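Local structure of beta sliding clamp (Borrelia burgdorferi, 6DJ8) at residues A[182-193]-A[208-219]. The protein probably forms a ring-shaped head-to-tail homodimer around DNA that tethers DNA polymerases and other proteins to it, making replication processive. Residues are numbered along the deposited sequence; the frame is centred on the assembly and turned at random.
Sequences GVYFSKDEDSKL and TEVIVEEDVNFI
K187 reaches over residues 212-216 and is gripped there by backbone carbonyls. K187 NZ donates to E214 O at 2.6 Å, from above the carbonyl plane, and weakly to V212 O. The K187 side chain bends at chi3 (56°), which turns NZ to these carbonyls, and K187 CD packs 3.7 Å from V216 CG2. S191 OG gives V212 O a second donor, at 2.7 Å.

Backbone bonds join the hairpin 182-193 to the chain on both sides of the connection. F185 and F218 form an antiparallel hydrogen-bonded pair at one end. At the other, S191 O takes the N-H of V212, L193 N donates to V210 O, and T208 N to L193 O (2.9 Å). The T208 side chain adds a bond from OG1 to L193 O (2.8 Å). The same OG1 accepts from V210 N, an ST turn.

Y184 OH donates to N217 OD1 (3.1 Å), which lies at the ring edge, with ring and amide planes 90° apart. K192 NZ meets E209 OE1 on its syn side in a salt bridge, while K192 CE packs on I211 CD1.

V216 and L193 meet in the apolar part, V216 CG1 lying 3.8 Å from L193 CD1 and also touching F185 CB.

The hairpin thus lies between strands 202-211 and 218-221, in an antiparallel sheet continuing from the central into the C-terminal domain, as in the DNA clamp fold.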
loop_
_atom_site.group_PDB
_atom_site.type_symbol
_atom_site.label_atom_id
_atom_site.label_comp_id
_atom_site.label_asym_id
_atom_site.label_seq_id
_atom_site.Cartn_x
_atom_site.Cartn_y
_atom_site.Cartn_z
ATOM N N GLY A 182 2.322 1.770 -29.041
ATOM C CA GLY A 182 3.732 1.663 -29.321
ATOM C C GLY A 182 4.459 2.991 -29.177
ATOM O O GLY A 182 3.860 4.065 -29.205
ATOM N N VAL A 183 5.769 2.886 -28.992
ATOM C CA VAL A 183 6.672 4.027 -29.043
ATOM C C VAL A 183 7.210 4.083 -30.464
ATOM O O VAL A 183 7.677 3.068 -30.991
ATOM C CB VAL A 183 7.809 3.877 -28.026
ATOM C CG1 VAL A 183 8.785 5.018 -28.166
ATOM C CG2 VAL A 183 7.234 3.805 -26.601
ATOM N N TYR A 184 7.092 5.249 -31.109
ATOM C CA TYR A 184 7.481 5.402 -32.509
ATOM C C TYR A 184 8.916 5.919 -32.599
ATOM O O TYR A 184 9.246 6.967 -32.031
ATOM C CB TYR A 184 6.506 6.340 -33.231
ATOM C CG TYR A 184 6.804 6.576 -34.696
ATOM C CD1 TYR A 184 7.057 5.512 -35.553
ATOM C CD2 TYR A 184 6.781 7.867 -35.234
ATOM C CE1 TYR A 184 7.314 5.722 -36.918
ATOM C CE2 TYR A 184 7.037 8.090 -36.586
ATOM C CZ TYR A 184 7.307 7.007 -37.423
ATOM O OH TYR A 184 7.550 7.205 -38.761
ATOM N N PHE A 185 9.765 5.176 -33.299
ATOM C CA PHE A 185 11.136 5.584 -33.571
ATOM C C PHE A 185 11.242 6.151 -34.983
ATOM O O PHE A 185 10.915 5.463 -35.955
ATOM C CB PHE A 185 12.092 4.405 -33.434
ATOM C CG PHE A 185 12.327 3.992 -32.013
ATOM C CD1 PHE A 185 11.343 3.318 -31.305
ATOM C CD2 PHE A 185 13.515 4.315 -31.374
ATOM C CE1 PHE A 185 11.567 2.943 -29.975
ATOM C CE2 PHE A 185 13.731 3.952 -30.058
ATOM C CZ PHE A 185 12.758 3.258 -29.362
ATOM N N SER A 186 11.751 7.370 -35.092
ATOM C CA SER A 186 11.913 8.012 -36.395
ATOM C C SER A 186 13.182 8.861 -36.357
ATOM O O SER A 186 13.941 8.830 -35.381
ATOM C CB SER A 186 10.665 8.833 -36.741
ATOM O OG SER A 186 10.494 8.932 -38.136
ATOM N N LYS A 187 13.373 9.656 -37.409
ATOM C CA LYS A 187 14.515 10.535 -37.631
ATOM C C LYS A 187 13.997 11.909 -38.030
ATOM O O LYS A 187 13.080 12.002 -38.847
ATOM C CB LYS A 187 15.392 10.000 -38.778
ATOM C CG LYS A 187 16.827 9.727 -38.435
ATOM C CD LYS A 187 17.435 8.782 -39.460
ATOM C CE LYS A 187 17.316 9.308 -40.868
ATOM N NZ LYS A 187 18.068 8.448 -41.830
ATOM N N ASP A 188 14.575 12.974 -37.470
ATOM C CA ASP A 188 14.136 14.321 -37.833
ATOM C C ASP A 188 14.830 14.749 -39.126
ATOM O O ASP A 188 15.544 13.966 -39.758
ATOM C CB ASP A 188 14.369 15.322 -36.698
ATOM C CG ASP A 188 15.847 15.610 -36.425
ATOM O OD1 ASP A 188 16.744 15.058 -37.103
ATOM O OD2 ASP A 188 16.106 16.457 -35.548
ATOM N N GLU A 189 14.625 16.008 -39.537
ATOM C CA GLU A 189 15.225 16.496 -40.776
ATOM C C GLU A 189 16.743 16.448 -40.722
ATOM O O GLU A 189 17.394 16.292 -41.760
ATOM C CB GLU A 189 14.761 17.925 -41.075
ATOM N N ASP A 190 17.323 16.596 -39.535
ATOM C CA ASP A 190 18.767 16.553 -39.370
ATOM C C ASP A 190 19.284 15.139 -39.142
ATOM O O ASP A 190 20.436 14.969 -38.726
ATOM C CB ASP A 190 19.197 17.485 -38.233
ATOM C CG ASP A 190 19.019 18.957 -38.591
ATOM O OD1 ASP A 190 18.320 19.252 -39.586
ATOM O OD2 ASP A 190 19.585 19.821 -37.888
ATOM N N SER A 191 18.445 14.130 -39.379
ATOM C CA SER A 191 18.831 12.727 -39.294
ATOM C C SER A 191 19.103 12.304 -37.854
ATOM O O SER A 191 19.853 11.356 -37.611
ATOM C CB SER A 191 20.041 12.429 -40.191
ATOM O OG SER A 191 20.124 11.055 -40.520
ATOM N N LYS A 192 18.497 13.007 -36.894
ATOM C CA LYS A 192 18.634 12.672 -35.482
ATOM C C LYS A 192 17.515 11.739 -35.046
ATOM O O LYS A 192 16.346 11.929 -35.393
ATOM C CB LYS A 192 18.613 13.930 -34.611
ATOM C CG LYS A 192 19.660 14.969 -34.971
ATOM C CD LYS A 192 21.015 14.599 -34.409
ATOM C CE LYS A 192 21.993 15.752 -34.554
ATOM N NZ LYS A 192 21.527 16.980 -33.850
ATOM N N LEU A 193 17.884 10.737 -34.267
ATOM C CA LEU A 193 16.908 9.773 -33.797
ATOM C C LEU A 193 15.859 10.446 -32.912
ATOM O O LEU A 193 16.181 11.213 -31.999
ATOM C CB LEU A 193 17.619 8.666 -33.035
ATOM C CG LEU A 193 16.662 7.646 -32.455
ATOM C CD1 LEU A 193 15.996 6.881 -33.595
ATOM C CD2 LEU A 193 17.433 6.716 -31.546
ATOM N N THR A 208 16.780 13.033 -29.824
ATOM C CA THR A 208 18.075 12.704 -29.255
ATOM C C THR A 208 19.148 13.454 -30.013
ATOM O O THR A 208 18.872 14.213 -30.943
ATOM C CB THR A 208 18.372 11.207 -29.318
ATOM O OG1 THR A 208 18.584 10.827 -30.689
ATOM C CG2 THR A 208 17.241 10.401 -28.714
ATOM N N GLU A 209 20.394 13.250 -29.599
ATOM C CA GLU A 209 21.540 13.748 -30.346
ATOM C C GLU A 209 22.166 12.681 -31.241
ATOM O O GLU A 209 23.183 12.950 -31.885
ATOM C CB GLU A 209 22.585 14.342 -29.395
ATOM C CG GLU A 209 22.100 15.593 -28.645
ATOM C CD GLU A 209 21.620 16.715 -29.568
ATOM O OE1 GLU A 209 22.057 16.779 -30.741
ATOM O OE2 GLU A 209 20.801 17.541 -29.112
ATOM N N VAL A 210 21.578 11.489 -31.306
ATOM C CA VAL A 210 22.180 10.377 -32.032
ATOM C C VAL A 210 21.881 10.535 -33.520
ATOM O O VAL A 210 20.724 10.705 -33.927
ATOM C CB VAL A 210 21.655 9.033 -31.499
ATOM C CG1 VAL A 210 22.347 7.879 -32.197
ATOM C CG2 VAL A 210 21.855 8.933 -29.990
ATOM N N ILE A 211 22.923 10.493 -34.340
ATOM C CA ILE A 211 22.784 10.587 -35.788
ATOM C C ILE A 211 22.721 9.180 -36.358
ATOM O O ILE A 211 23.574 8.337 -36.052
ATOM C CB ILE A 211 23.940 11.382 -36.413
ATOM C CG1 ILE A 211 23.731 12.881 -36.194
ATOM C CG2 ILE A 211 24.073 11.052 -37.899
ATOM C CD1 ILE A 211 24.732 13.498 -35.247
ATOM N N VAL A 212 21.703 8.921 -37.171
ATOM C CA VAL A 212 21.469 7.608 -37.754
ATOM C C VAL A 212 21.390 7.784 -39.268
ATOM O O VAL A 212 20.555 8.549 -39.769
ATOM C CB VAL A 212 20.193 6.956 -37.200
ATOM C CG1 VAL A 212 19.997 5.591 -37.818
ATOM C CG2 VAL A 212 20.264 6.849 -35.673
ATOM N N GLU A 213 22.275 7.096 -39.993
ATOM C CA GLU A 213 22.268 7.192 -41.447
ATOM C C GLU A 213 21.153 6.350 -42.056
ATOM O O GLU A 213 20.598 6.720 -43.097
ATOM C CB GLU A 213 23.635 6.788 -42.008
ATOM C CG GLU A 213 24.820 7.553 -41.395
ATOM C CD GLU A 213 24.831 9.050 -41.723
ATOM O OE1 GLU A 213 24.122 9.472 -42.662
ATOM O OE2 GLU A 213 25.561 9.804 -41.039
ATOM N N GLU A 214 20.821 5.221 -41.438
ATOM C CA GLU A 214 19.823 4.326 -41.997
ATOM C C GLU A 214 18.421 4.930 -41.864
ATOM O O GLU A 214 18.210 5.965 -41.228
ATOM C CB GLU A 214 19.889 2.961 -41.312
ATOM C CG GLU A 214 21.264 2.292 -41.355
ATOM C CD GLU A 214 22.225 2.785 -40.273
ATOM O OE1 GLU A 214 22.033 3.902 -39.746
ATOM O OE2 GLU A 214 23.187 2.050 -39.958
ATOM N N ASP A 215 17.456 4.281 -42.511
ATOM C CA ASP A 215 16.058 4.643 -42.355
ATOM C C ASP A 215 15.554 4.121 -41.017
ATOM O O ASP A 215 15.931 3.032 -40.576
ATOM C CB ASP A 215 15.207 4.083 -43.494
ATOM C CG ASP A 215 15.700 4.520 -44.871
ATOM O OD1 ASP A 215 16.220 5.650 -45.005
ATOM O OD2 ASP A 215 15.557 3.727 -45.823
ATOM N N VAL A 216 14.722 4.918 -40.361
ATOM C CA VAL A 216 14.210 4.619 -39.028
ATOM C C VAL A 216 12.702 4.766 -39.107
ATOM O O VAL A 216 12.199 5.874 -39.316
ATOM C CB VAL A 216 14.799 5.556 -37.969
ATOM C CG1 VAL A 216 14.323 5.182 -36.554
ATOM C CG2 VAL A 216 16.315 5.582 -38.082
ATOM N N ASN A 217 11.982 3.659 -38.937
ATOM C CA ASN A 217 10.527 3.690 -38.984
ATOM C C ASN A 217 9.999 2.463 -38.252
ATOM O O ASN A 217 9.601 1.482 -38.885
ATOM C CB ASN A 217 10.035 3.753 -40.451
ATOM C CG ASN A 217 8.516 3.714 -40.558
ATOM O OD1 ASN A 217 7.807 4.218 -39.679
ATOM N ND2 ASN A 217 8.009 3.137 -41.637
ATOM N N PHE A 218 9.999 2.510 -36.912
ATOM C CA PHE A 218 9.717 1.343 -36.088
ATOM C C PHE A 218 8.777 1.720 -34.956
ATOM O O PHE A 218 8.907 2.792 -34.361
ATOM C CB PHE A 218 11.007 0.744 -35.491
ATOM C CG PHE A 218 12.110 0.542 -36.501
ATOM C CD1 PHE A 218 12.024 -0.469 -37.442
ATOM C CD2 PHE A 218 13.233 1.357 -36.499
ATOM C CE1 PHE A 218 13.041 -0.663 -38.386
ATOM C CE2 PHE A 218 14.247 1.181 -37.437
ATOM C CZ PHE A 218 14.153 0.163 -38.385
ATOM N N ILE A 219 7.850 0.813 -34.653
ATOM C CA ILE A 219 6.872 0.981 -33.586
ATOM C C ILE A 219 7.077 -0.155 -32.596
ATOM O O ILE A 219 6.891 -1.329 -32.948
ATOM C CB ILE A 219 5.431 0.979 -34.112
ATOM C CG1 ILE A 219 5.249 2.038 -35.205
ATOM C CG2 ILE A 219 4.439 1.197 -32.964
ATOM C CD1 ILE A 219 4.041 1.810 -36.024
#